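Methyl-coenzyme M reductase gamma subunit (Methermicoccus shengliensis DSM 18856, PDB 7NKG) forms the gamma subunit of methyl-coenzyme M reductase, the enzyme that reduces methyl-coenzyme M with coenzyme B to release methane, and contributes residues to its factor 430 pocket. Local coordinates at residues Lys28-Ser33 with Lys202-Glu207; Ala39-Arg44 with Asp130-Gly135; Arg84-Thr89 with Lys136-Thr141. All blocks are in the same frame, centred on the assembly; numbering follows the deposited sequence.

Interaction 1. Residues Lys28-Ser33 with Lys202-Glu207; sequences KLREIS and KPMSEE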
loop_
_atom_site.group_PDB
_atom_site.type_symbol
_atom_site.label_atom_id
_atom_site.label_comp_id
_atom_site.label_asym_id
_atom_site.label_seq_id
_atom_site.Cartn_x
_atom_site.Cartn_y
_atom_site.Cartn_z
ATOM N N LYS C 28 -37.125 -22.864 -37.732
ATOM C CA LYS C 28 -38.114 -22.644 -36.681
ATOM C C LYS C 28 -38.721 -24.015 -36.343
ATOM O O LYS C 28 -39.275 -24.663 -37.244
ATOM C CB LYS C 28 -39.195 -21.664 -37.145
ATOM C CG LYS C 28 -40.290 -21.478 -36.114
ATOM C CD LYS C 28 -41.023 -20.183 -36.304
ATOM C CE LYS C 28 -42.335 -20.160 -35.588
ATOM N NZ LYS C 28 -43.141 -18.983 -36.012
ATOM N N LEU C 29 -38.626 -24.466 -35.075
ATOM C CA LEU C 29 -39.154 -25.774 -34.675
ATOM C C LEU C 29 -40.358 -25.727 -33.746
ATOM O O LEU C 29 -40.999 -26.762 -33.548
ATOM C CB LEU C 29 -38.051 -26.594 -33.995
ATOM C CG LEU C 29 -36.775 -26.851 -34.788
ATOM C CD1 LEU C 29 -35.850 -27.738 -33.979
ATOM C CD2 LEU C 29 -37.056 -27.536 -36.138
ATOM N N ARG C 30 -40.655 -24.569 -33.140
ATOM C CA ARG C 30 -41.774 -24.464 -32.198
ATOM C C ARG C 30 -42.259 -23.015 -32.129
ATOM O O ARG C 30 -41.587 -22.102 -32.624
ATOM C CB ARG C 30 -41.336 -24.955 -30.796
ATOM C CG ARG C 30 -40.246 -24.084 -30.158
ATOM C CD ARG C 30 -39.602 -24.777 -28.976
ATOM N NE ARG C 30 -38.804 -25.935 -29.383
ATOM C CZ ARG C 30 -37.568 -25.888 -29.880
ATOM N NH1 ARG C 30 -36.944 -24.721 -30.034
ATOM N NH2 ARG C 30 -36.942 -27.003 -30.216
ATOM N N GLU C 31 -43.435 -22.808 -31.525
ATOM C CA GLU C 31 -44.011 -21.479 -31.401
ATOM C C GLU C 31 -44.244 -21.110 -29.951
ATOM O O GLU C 31 -44.639 -21.953 -29.145
ATOM C CB GLU C 31 -45.343 -21.425 -32.146
ATOM C CG GLU C 31 -45.195 -21.597 -33.645
ATOM C CD GLU C 31 -46.469 -21.323 -34.417
ATOM O OE1 GLU C 31 -47.554 -21.739 -33.951
ATOM O OE2 GLU C 31 -46.377 -20.694 -35.496
ATOM N N ILE C 32 -44.042 -19.830 -29.634
ATOM C CA ILE C 32 -44.349 -19.282 -28.323
ATOM C C ILE C 32 -45.147 -18.008 -28.550
ATOM O O ILE C 32 -44.768 -17.189 -29.397
ATOM C CB ILE C 32 -43.102 -19.031 -27.418
ATOM C CG1 ILE C 32 -43.560 -18.616 -25.998
ATOM C CG2 ILE C 32 -42.164 -17.960 -28.020
ATOM C CD1 ILE C 32 -42.533 -18.821 -24.930
ATOM N N SER C 33 -46.249 -17.827 -27.808
ATOM C CA SER C 33 -47.037 -16.604 -27.937
ATOM C C SER C 33 -46.279 -15.417 -27.311
ATOM O O SER C 33 -45.383 -15.607 -26.476
ATOM C CB SER C 33 -48.395 -16.766 -27.265
ATOM O OG SER C 33 -48.268 -16.819 -25.855
ATOM N N LYS C 202 -42.103 -30.513 -27.553
ATOM C CA LYS C 202 -41.370 -31.741 -27.381
ATOM C C LYS C 202 -39.855 -31.548 -27.333
ATOM O O LYS C 202 -39.329 -30.675 -28.034
ATOM C CB LYS C 202 -41.708 -32.731 -28.506
ATOM C CG LYS C 202 -41.151 -32.356 -29.882
ATOM C CD LYS C 202 -41.834 -33.110 -31.019
ATOM C CE LYS C 202 -41.383 -32.618 -32.381
ATOM N NZ LYS C 202 -41.938 -31.295 -32.778
ATOM N N PRO C 203 -39.118 -32.408 -26.605
ATOM C CA PRO C 203 -37.654 -32.351 -26.697
ATOM C C PRO C 203 -37.173 -32.904 -28.035
ATOM O O PRO C 203 -37.874 -33.698 -28.678
ATOM C CB PRO C 203 -37.194 -33.341 -25.621
ATOM C CG PRO C 203 -38.393 -33.608 -24.773
ATOM C CD PRO C 203 -39.536 -33.518 -25.727
ATOM N N MET C 204 -35.939 -32.567 -28.415
ATOM C CA MET C 204 -35.324 -33.190 -29.587
ATOM C C MET C 204 -34.973 -34.623 -29.220
ATOM O O MET C 204 -34.679 -34.907 -28.048
ATOM C CB MET C 204 -34.012 -32.481 -29.955
ATOM C CG MET C 204 -34.215 -31.097 -30.468
ATOM S SD MET C 204 -32.646 -30.414 -31.048
ATOM C CE MET C 204 -33.233 -28.847 -31.674
ATOM N N SER C 205 -34.914 -35.523 -30.216
ATOM C CA SER C 205 -34.408 -36.880 -29.977
ATOM C C SER C 205 -32.876 -36.786 -29.799
ATOM O O SER C 205 -32.269 -35.777 -30.189
ATOM C CB SER C 205 -34.719 -37.786 -31.167
ATOM O OG SER C 205 -34.012 -37.368 -32.324
ATOM N N GLU C 206 -32.237 -37.832 -29.255
ATOM C CA GLU C 206 -30.775 -37.837 -29.101
ATOM C C GLU C 206 -30.085 -37.697 -30.475
ATOM O O GLU C 206 -29.106 -36.954 -30.593
ATOM C CB GLU C 206 -30.301 -39.130 -28.427
ATOM C CG GLU C 206 -30.664 -39.215 -26.958
ATOM C CD GLU C 206 -30.195 -40.477 -26.261
ATOM O OE1 GLU C 206 -29.753 -41.421 -26.955
ATOM O OE2 GLU C 206 -30.242 -40.512 -25.013
ATOM N N GLU C 207 -30.610 -38.384 -31.501
ATOM C CA GLU C 207 -30.058 -38.313 -32.858
ATOM C C GLU C 207 -30.192 -36.896 -33.442
ATOM O O GLU C 207 -29.229 -36.396 -34.025
ATOM C CB GLU C 207 -30.772 -39.330 -33.765
ATOM C CG GLU C 207 -30.195 -39.447 -35.166
ATOM C CD GLU C 207 -30.902 -40.435 -36.074
ATOM O OE1 GLU C 207 -31.792 -41.169 -35.588
ATOM O OE2 GLU C 207 -30.567 -40.468 -37.281
HETATM O O HOH W 1 -40.150 -29.347 -32.171
HETATM O O HOH W 2 -40.853 -29.068 -35.025
HETATM O O HOH W 3 -40.333 -28.207 -29.007
HETATM O O HOH W 4 -37.751 -29.711 -30.133
#

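Interaction 2. Residues Ala39-Arg44 with Asp130-Gly135; sequences AILGHR and DVEVYG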
loop_
_atom_site.group_PDB
_atom_site.type_symbol
_atom_site.label_atom_id
_atom_site.label_comp_id
_atom_site.label_asym_id
_atom_site.label_seq_id
_atom_site.Cartn_x
_atom_site.Cartn_y
_atom_site.Cartn_z
ATOM N N ALA C 39 -44.192 -13.690 -19.959
ATOM C CA ALA C 39 -44.352 -14.338 -18.662
ATOM C C ALA C 39 -43.041 -15.049 -18.234
ATOM O O ALA C 39 -42.588 -14.856 -17.103
ATOM C CB ALA C 39 -45.503 -15.345 -18.714
ATOM N N ILE C 40 -42.434 -15.857 -19.126
ATOM C CA ILE C 40 -41.229 -16.613 -18.751
ATOM C C ILE C 40 -39.998 -15.702 -18.577
ATOM O O ILE C 40 -39.130 -16.038 -17.764
ATOM C CB ILE C 40 -40.949 -17.829 -19.686
ATOM C CG1 ILE C 40 -40.638 -17.365 -21.134
ATOM C CG2 ILE C 40 -42.172 -18.774 -19.640
ATOM C CD1 ILE C 40 -40.312 -18.442 -22.141
ATOM N N LEU C 41 -39.948 -14.527 -19.244
ATOM C CA LEU C 41 -38.812 -13.609 -19.015
ATOM C C LEU C 41 -38.903 -12.884 -17.631
ATOM O O LEU C 41 -37.863 -12.570 -17.053
ATOM C CB LEU C 41 -38.634 -12.638 -20.189
ATOM C CG LEU C 41 -38.419 -13.291 -21.569
ATOM C CD1 LEU C 41 -38.206 -12.239 -22.632
ATOM C CD2 LEU C 41 -37.217 -14.271 -21.577
ATOM N N GLY C 42 -40.110 -12.706 -17.085
ATOM C CA GLY C 42 -40.312 -12.140 -15.752
ATOM C C GLY C 42 -39.974 -10.677 -15.538
ATOM O O GLY C 42 -39.754 -10.272 -14.394
ATOM N N HIS C 43 -39.980 -9.863 -16.599
ATOM C CA HIS C 43 -39.636 -8.437 -16.489
ATOM C C HIS C 43 -40.853 -7.553 -16.245
ATOM O O HIS C 43 -40.717 -6.473 -15.661
ATOM C CB HIS C 43 -38.928 -7.974 -17.760
ATOM C CG HIS C 43 -37.707 -8.781 -18.073
ATOM N ND1 HIS C 43 -36.787 -9.098 -17.089
ATOM C CD2 HIS C 43 -37.288 -9.305 -19.248
ATOM C CE1 HIS C 43 -35.856 -9.822 -17.687
ATOM N NE2 HIS C 43 -36.095 -9.947 -18.989
ATOM N N ARG C 44 -42.017 -7.962 -16.750
ATOM C CA ARG C 44 -43.256 -7.192 -16.587
ATOM C C ARG C 44 -44.468 -8.120 -16.760
ATOM O O ARG C 44 -44.318 -9.248 -17.251
ATOM C CB ARG C 44 -43.323 -6.010 -17.594
ATOM C CG ARG C 44 -43.564 -6.453 -19.026
ATOM C CD ARG C 44 -43.569 -5.313 -20.024
ATOM N NE ARG C 44 -44.283 -5.687 -21.243
ATOM C CZ ARG C 44 -43.817 -6.503 -22.184
ATOM N NH1 ARG C 44 -42.603 -7.031 -22.073
ATOM N NH2 ARG C 44 -44.562 -6.796 -23.245
ATOM N N ASP C 130 -36.581 -5.045 -27.807
ATOM C CA ASP C 130 -35.546 -5.651 -28.657
ATOM C C ASP C 130 -35.131 -6.998 -28.085
ATOM O O ASP C 130 -34.912 -7.944 -28.851
ATOM C CB ASP C 130 -34.297 -4.769 -28.749
ATOM C CG ASP C 130 -34.536 -3.327 -29.119
ATOM O OD1 ASP C 130 -35.578 -3.037 -29.767
ATOM O OD2 ASP C 130 -33.693 -2.493 -28.775
ATOM N N VAL C 131 -34.982 -7.096 -26.752
ATOM C CA VAL C 131 -34.576 -8.361 -26.137
ATOM C C VAL C 131 -35.691 -9.419 -26.296
ATOM O O VAL C 131 -35.374 -10.603 -26.330
ATOM C CB VAL C 131 -34.058 -8.209 -24.655
ATOM C CG1 VAL C 131 -35.139 -8.525 -23.621
ATOM C CG2 VAL C 131 -32.826 -9.071 -24.406
ATOM N N GLU C 132 -36.975 -9.012 -26.392
ATOM C CA GLU C 132 -38.065 -9.959 -26.619
ATOM C C GLU C 132 -38.031 -10.472 -28.061
ATOM O O GLU C 132 -38.273 -11.658 -28.280
ATOM C CB GLU C 132 -39.431 -9.325 -26.342
ATOM C CG GLU C 132 -39.674 -9.103 -24.860
ATOM C CD GLU C 132 -41.133 -9.008 -24.498
ATOM O OE1 GLU C 132 -41.927 -8.581 -25.366
ATOM O OE2 GLU C 132 -41.484 -9.364 -23.351
ATOM N N VAL C 133 -37.678 -9.617 -29.040
ATOM C CA VAL C 133 -37.544 -10.056 -30.435
ATOM C C VAL C 133 -36.422 -11.113 -30.508
ATOM O O VAL C 133 -36.613 -12.162 -31.127
ATOM C CB VAL C 133 -37.267 -8.877 -31.391
ATOM C CG1 VAL C 133 -36.893 -9.361 -32.796
ATOM C CG2 VAL C 133 -38.466 -7.938 -31.459
ATOM N N TYR C 134 -35.291 -10.849 -29.832
ATOM C CA TYR C 134 -34.189 -11.799 -29.753
ATOM C C TYR C 134 -34.665 -13.071 -29.014
ATOM O O TYR C 134 -34.411 -14.175 -29.490
ATOM C CB TYR C 134 -32.955 -11.168 -29.041
ATOM C CG TYR C 134 -32.000 -12.209 -28.499
ATOM C CD1 TYR C 134 -31.142 -12.895 -29.343
ATOM C CD2 TYR C 134 -32.052 -12.603 -27.167
ATOM C CE1 TYR C 134 -30.351 -13.930 -28.881
ATOM C CE2 TYR C 134 -31.287 -13.660 -26.699
ATOM C CZ TYR C 134 -30.426 -14.313 -27.555
ATOM O OH TYR C 134 -29.647 -15.347 -27.096
ATOM N N GLY C 135 -35.297 -12.903 -27.851
ATOM C CA GLY C 135 -35.771 -14.005 -27.015
ATOM C C GLY C 135 -36.665 -14.973 -27.760
ATOM O O GLY C 135 -36.501 -16.191 -27.638
#

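Interaction 3. Residues Arg84-Thr89 with Lys136-Thr141; sequences RYVQWT and KMSIET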
loop_
_atom_site.group_PDB
_atom_site.type_symbol
_atom_site.label_atom_id
_atom_site.label_comp_id
_atom_site.label_asym_id
_atom_site.label_seq_id
_atom_site.Cartn_x
_atom_site.Cartn_y
_atom_site.Cartn_z
ATOM N N ARG C 84 -33.313 -4.989 -20.327
ATOM C CA ARG C 84 -33.685 -6.289 -19.757
ATOM C C ARG C 84 -32.864 -7.413 -20.392
ATOM O O ARG C 84 -32.116 -7.160 -21.326
ATOM C CB ARG C 84 -35.197 -6.533 -19.932
ATOM C CG ARG C 84 -36.069 -5.515 -19.229
ATOM C CD ARG C 84 -35.830 -5.412 -17.737
ATOM N NE ARG C 84 -36.924 -4.668 -17.120
ATOM C CZ ARG C 84 -36.903 -4.146 -15.900
ATOM N NH1 ARG C 84 -37.967 -3.501 -15.431
ATOM N NH2 ARG C 84 -35.836 -4.293 -15.123
ATOM N N TYR C 85 -33.036 -8.658 -19.919
ATOM C CA TYR C 85 -32.189 -9.746 -20.377
ATOM C C TYR C 85 -32.912 -11.058 -20.692
ATOM O O TYR C 85 -34.029 -11.299 -20.227
ATOM C CB TYR C 85 -31.124 -9.969 -19.306
ATOM C CG TYR C 85 -31.688 -10.652 -18.092
ATOM C CD1 TYR C 85 -32.305 -9.925 -17.087
ATOM C CD2 TYR C 85 -31.685 -12.030 -17.989
ATOM C CE1 TYR C 85 -32.973 -10.560 -16.052
ATOM C CE2 TYR C 85 -32.303 -12.669 -16.939
ATOM C CZ TYR C 85 -33.028 -11.942 -16.024
ATOM O OH TYR C 85 -33.551 -12.622 -14.959
ATOM N N VAL C 86 -32.215 -11.915 -21.461
ATOM C CA VAL C 86 -32.626 -13.274 -21.804
ATOM C C VAL C 86 -31.372 -14.109 -21.525
ATOM O O VAL C 86 -30.341 -13.846 -22.148
ATOM C CB VAL C 86 -33.060 -13.395 -23.285
ATOM C CG1 VAL C 86 -33.282 -14.857 -23.673
ATOM C CG2 VAL C 86 -34.321 -12.573 -23.546
ATOM N N GLN C 87 -31.425 -15.045 -20.565
ATOM C CA GLN C 87 -30.255 -15.855 -20.225
ATOM C C GLN C 87 -30.570 -17.330 -20.391
ATOM O O GLN C 87 -31.567 -17.806 -19.851
ATOM C CB GLN C 87 -29.757 -15.563 -18.806
ATOM C CG GLN C 87 -28.525 -16.379 -18.436
ATOM C CD GLN C 87 -27.768 -15.760 -17.296
ATOM O OE1 GLN C 87 -26.927 -14.879 -17.495
ATOM N NE2 GLN C 87 -28.048 -16.191 -16.065
ATOM N N TRP C 88 -29.680 -18.056 -21.091
ATOM C CA TRP C 88 -29.821 -19.473 -21.401
ATOM C C TRP C 88 -28.695 -20.320 -20.818
ATOM O O TRP C 88 -27.547 -19.885 -20.805
ATOM C CB TRP C 88 -29.771 -19.671 -22.923
ATOM C CG TRP C 88 -31.081 -19.418 -23.604
ATOM C CD1 TRP C 88 -31.453 -18.299 -24.289
ATOM C CD2 TRP C 88 -32.201 -20.311 -23.647
ATOM N NE1 TRP C 88 -32.746 -18.433 -24.746
ATOM C CE2 TRP C 88 -33.225 -19.667 -24.373
ATOM C CE3 TRP C 88 -32.431 -21.605 -23.155
ATOM C CZ2 TRP C 88 -34.459 -20.270 -24.617
ATOM C CZ3 TRP C 88 -33.663 -22.187 -23.369
ATOM C CH2 TRP C 88 -34.660 -21.527 -24.104
ATOM N N THR C 89 -29.029 -21.537 -20.401
ATOM C CA THR C 89 -28.082 -22.566 -19.984
ATOM C C THR C 89 -28.292 -23.703 -20.973
ATOM O O THR C 89 -29.441 -24.055 -21.268
ATOM C CB THR C 89 -28.316 -23.004 -18.552
ATOM O OG1 THR C 89 -28.062 -21.887 -17.696
ATOM C CG2 THR C 89 -27.420 -24.178 -18.145
ATOM N N LYS C 136 -37.569 -14.446 -28.594
ATOM C CA LYS C 136 -38.472 -15.276 -29.402
ATOM C C LYS C 136 -37.652 -16.176 -30.342
ATOM O O LYS C 136 -37.881 -17.374 -30.382
ATOM C CB LYS C 136 -39.429 -14.376 -30.197
ATOM C CG LYS C 136 -40.539 -15.134 -30.899
ATOM C CD LYS C 136 -41.424 -14.173 -31.703
ATOM C CE LYS C 136 -42.616 -14.856 -32.328
ATOM N NZ LYS C 136 -43.572 -15.371 -31.303
ATOM N N MET C 137 -36.679 -15.611 -31.067
ATOM C CA MET C 137 -35.841 -16.408 -31.966
ATOM C C MET C 137 -34.979 -17.388 -31.171
ATOM O O MET C 137 -34.793 -18.515 -31.611
ATOM C CB MET C 137 -34.969 -15.498 -32.831
ATOM C CG MET C 137 -35.774 -14.694 -33.836
ATOM S SD MET C 137 -34.790 -13.404 -34.601
ATOM C CE MET C 137 -36.048 -12.491 -35.440
ATOM N N SER C 138 -34.474 -16.991 -29.988
ATOM C CA SER C 138 -33.649 -17.869 -29.166
ATOM C C SER C 138 -34.400 -19.125 -28.687
ATOM O O SER C 138 -33.760 -20.148 -28.418
ATOM C CB SER C 138 -33.093 -17.111 -27.959
ATOM O OG SER C 138 -34.032 -16.961 -26.905
ATOM N N ILE C 139 -35.730 -19.031 -28.540
ATOM C CA ILE C 139 -36.520 -20.160 -28.031
ATOM C C ILE C 139 -37.282 -20.930 -29.121
ATOM O O ILE C 139 -37.488 -22.135 -28.974
ATOM C CB ILE C 139 -37.479 -19.686 -26.891
ATOM C CG1 ILE C 139 -37.960 -20.888 -26.034
ATOM C CG2 ILE C 139 -38.695 -18.910 -27.430
ATOM C CD1 ILE C 139 -38.391 -20.499 -24.585
ATOM N N GLU C 140 -37.716 -20.255 -30.185
ATOM C CA GLU C 140 -38.497 -20.914 -31.238
ATOM C C GLU C 140 -37.648 -21.704 -32.220
ATOM O O GLU C 140 -38.171 -22.626 -32.852
ATOM C CB GLU C 140 -39.313 -19.882 -32.016
ATOM C CG GLU C 140 -40.428 -19.252 -31.198
ATOM C CD GLU C 140 -41.419 -18.464 -32.029
ATOM O OE1 GLU C 140 -41.029 -17.993 -33.121
ATOM O OE2 GLU C 140 -42.585 -18.321 -31.590
ATOM N N THR C 141 -36.385 -21.291 -32.437
ATOM C CA THR C 141 -35.537 -21.933 -33.435
ATOM C C THR C 141 -34.799 -23.172 -32.914
ATOM O O THR C 141 -34.853 -23.501 -31.728
ATOM C CB THR C 141 -34.558 -20.890 -34.031
ATOM O OG1 THR C 141 -33.619 -20.523 -33.012
ATOM C CG2 THR C 141 -35.266 -19.702 -34.647
#

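Interaction 1. Residues Lys28-Ser33 with Lys202-Glu207
L29 and M204 meet at nearly a right angle, the CD1 branch of L29 resting 3.7 Å from the terminal CE methyl of M204. With CG beside the backbone N (chi1 -68°) and the chain extended beyond it, the flexible, unbranched thioether of M204 brings CE across to L29. The same CE approaches the R30 guanidinium from its rim, 4.4 Å from NH2, while CB of L29 lies 3.9 Å over one face of that group, away from its centre. L29 CB thus covers part of one face, and the in-plane N-H groups of NE and NH2 go to water. Water 3 accepts from R30 NE at 2.8 Å and water 4 from R30 NH2. Both waters then donate to one acceptor, the backbone O of K202, with water 3 at 2.8 Å from that O. NH1, turned elsewhere, donates to the carbonyl oxygens of I139 and T141, which hold the guanidinium at the end of helix 128-140. A second pair of waters works in the other direction, from the single NZ of K202 to the backbone O of L29. The K202 side chain runs over toward the 28-33 loop, its last bond bent (chi4 -74°), and NZ donates to water 1 at 2.7 Å and weakly to water 2. Water 1 in turn donates to the backbone O of L29 at 3.0 Å, and water 2 to the same O at 2.7 Å. Each loop thus offers one cationic side chain and one carbonyl, joined by two waters. The chemistry implies a hydrated surface junction: a small apolar touch supplies the direct contact, while the long basic side chains are tied to the carbonyls of the facing loop through water.

Interaction 2. Residues Ala39-Arg44 with Asp130-Gly135
A buried salt bridge with a small apolar flank joins the C-terminal end of helix 34-41, and the turn after it, to the N-terminal half of helix 128-140. R44 NH1 donates to E132 OE2 at 2.9 Å, with an N-H...O angle of 151°. OE2 is met from above, 58° out of its carboxylate plane. The bridge rests on this one bond, because OE1 of E132 stays 3.7 Å from R44 NH1 and farther still from NH2. CG of R44 lies between its backbone N and carbonyl carbon (chi1 72°), and the chain then runs extended to NE, long enough to bring its guanidinium to the helix. Second partners hold both charges: NH1 also bridges to E128, while OE1 of E132 bonds to Y50 and OE2 to T38, which should stabilise the carboxylate in its buried place. L41 packs its CD1 against the aliphatic CG of E132 at 4.1 Å and also touches V86 of the neighbouring strand. G42, the first residue beyond the helix, takes a positive phi, and the chain turns there toward R44. Helix 128-140 is the second helix of a ferredoxin-like beta-alpha-beta-beta-alpha-beta unit; here helix 34-41, N-terminal to that unit, packs against it.

Interaction 3. Residues Arg84-Thr89 with Lys136-Thr141
W88, S138 and I139 carry this contact, in which strand 83-90 packs against the last turns of helix 128-140. The indole is presented edge-on to the helix. Its NE1 donates to OG of S138 at 2.9 Å, with an N-H...O angle of 154° and the oxygen a little out of the ring plane. S138 suits the place because its small hydroxyl, lodged between its own backbone N and carbonyl carbon (chi1 79°), also donates to the carbonyl O of G135 one turn earlier; OG thus gives its proton to the helix and accepts from the indole, and both buried polar groups are satisfied. The benzo half of the ring meets I139, whose chain crosses the indole at about a right angle: CB lies in the ring plane 3.8 Å from CZ2, and CD1 is 3.9 Å from CH2. A beta-branched residue fills this flank with carbon close to the backbone. V86, two residues before W88, sets CG1 3.9 Å from OG of S138. Strand and helix segments run nearly parallel, 21° apart, with axes 10.2 Å from each other. Q87 and T89 bond to R121 and G120, which line the factor 430 pocket. Helix 128-140 connects strands 122-127 and 149-151, and strand 83-90 lies between them in the sheet, as in the split beta-alpha-beta crossover of a ferredoxin-like fold.

Interactions 2 and 3 are buried and share helix 128-140: its first half takes a salt bridge from the 39-44 turn, and its last turns pack on strand 83-90 through an indole-hydroxyl bond and apolar carbon. They join directly where H43 NE2 bonds to Y85 O at 2.8 Å. Interaction 1 is a surface contact, yet it is tied to the same helix: I32 N reaches E140 OE2 at 2.9 Å, and I32 O lies 2.9 Å from K136 NZ. I32 also packs on I40, linking interactions 1 and 2. Between the two segments, the polar links of interaction 1 run through water, whereas those of interactions 2 and 3 are direct.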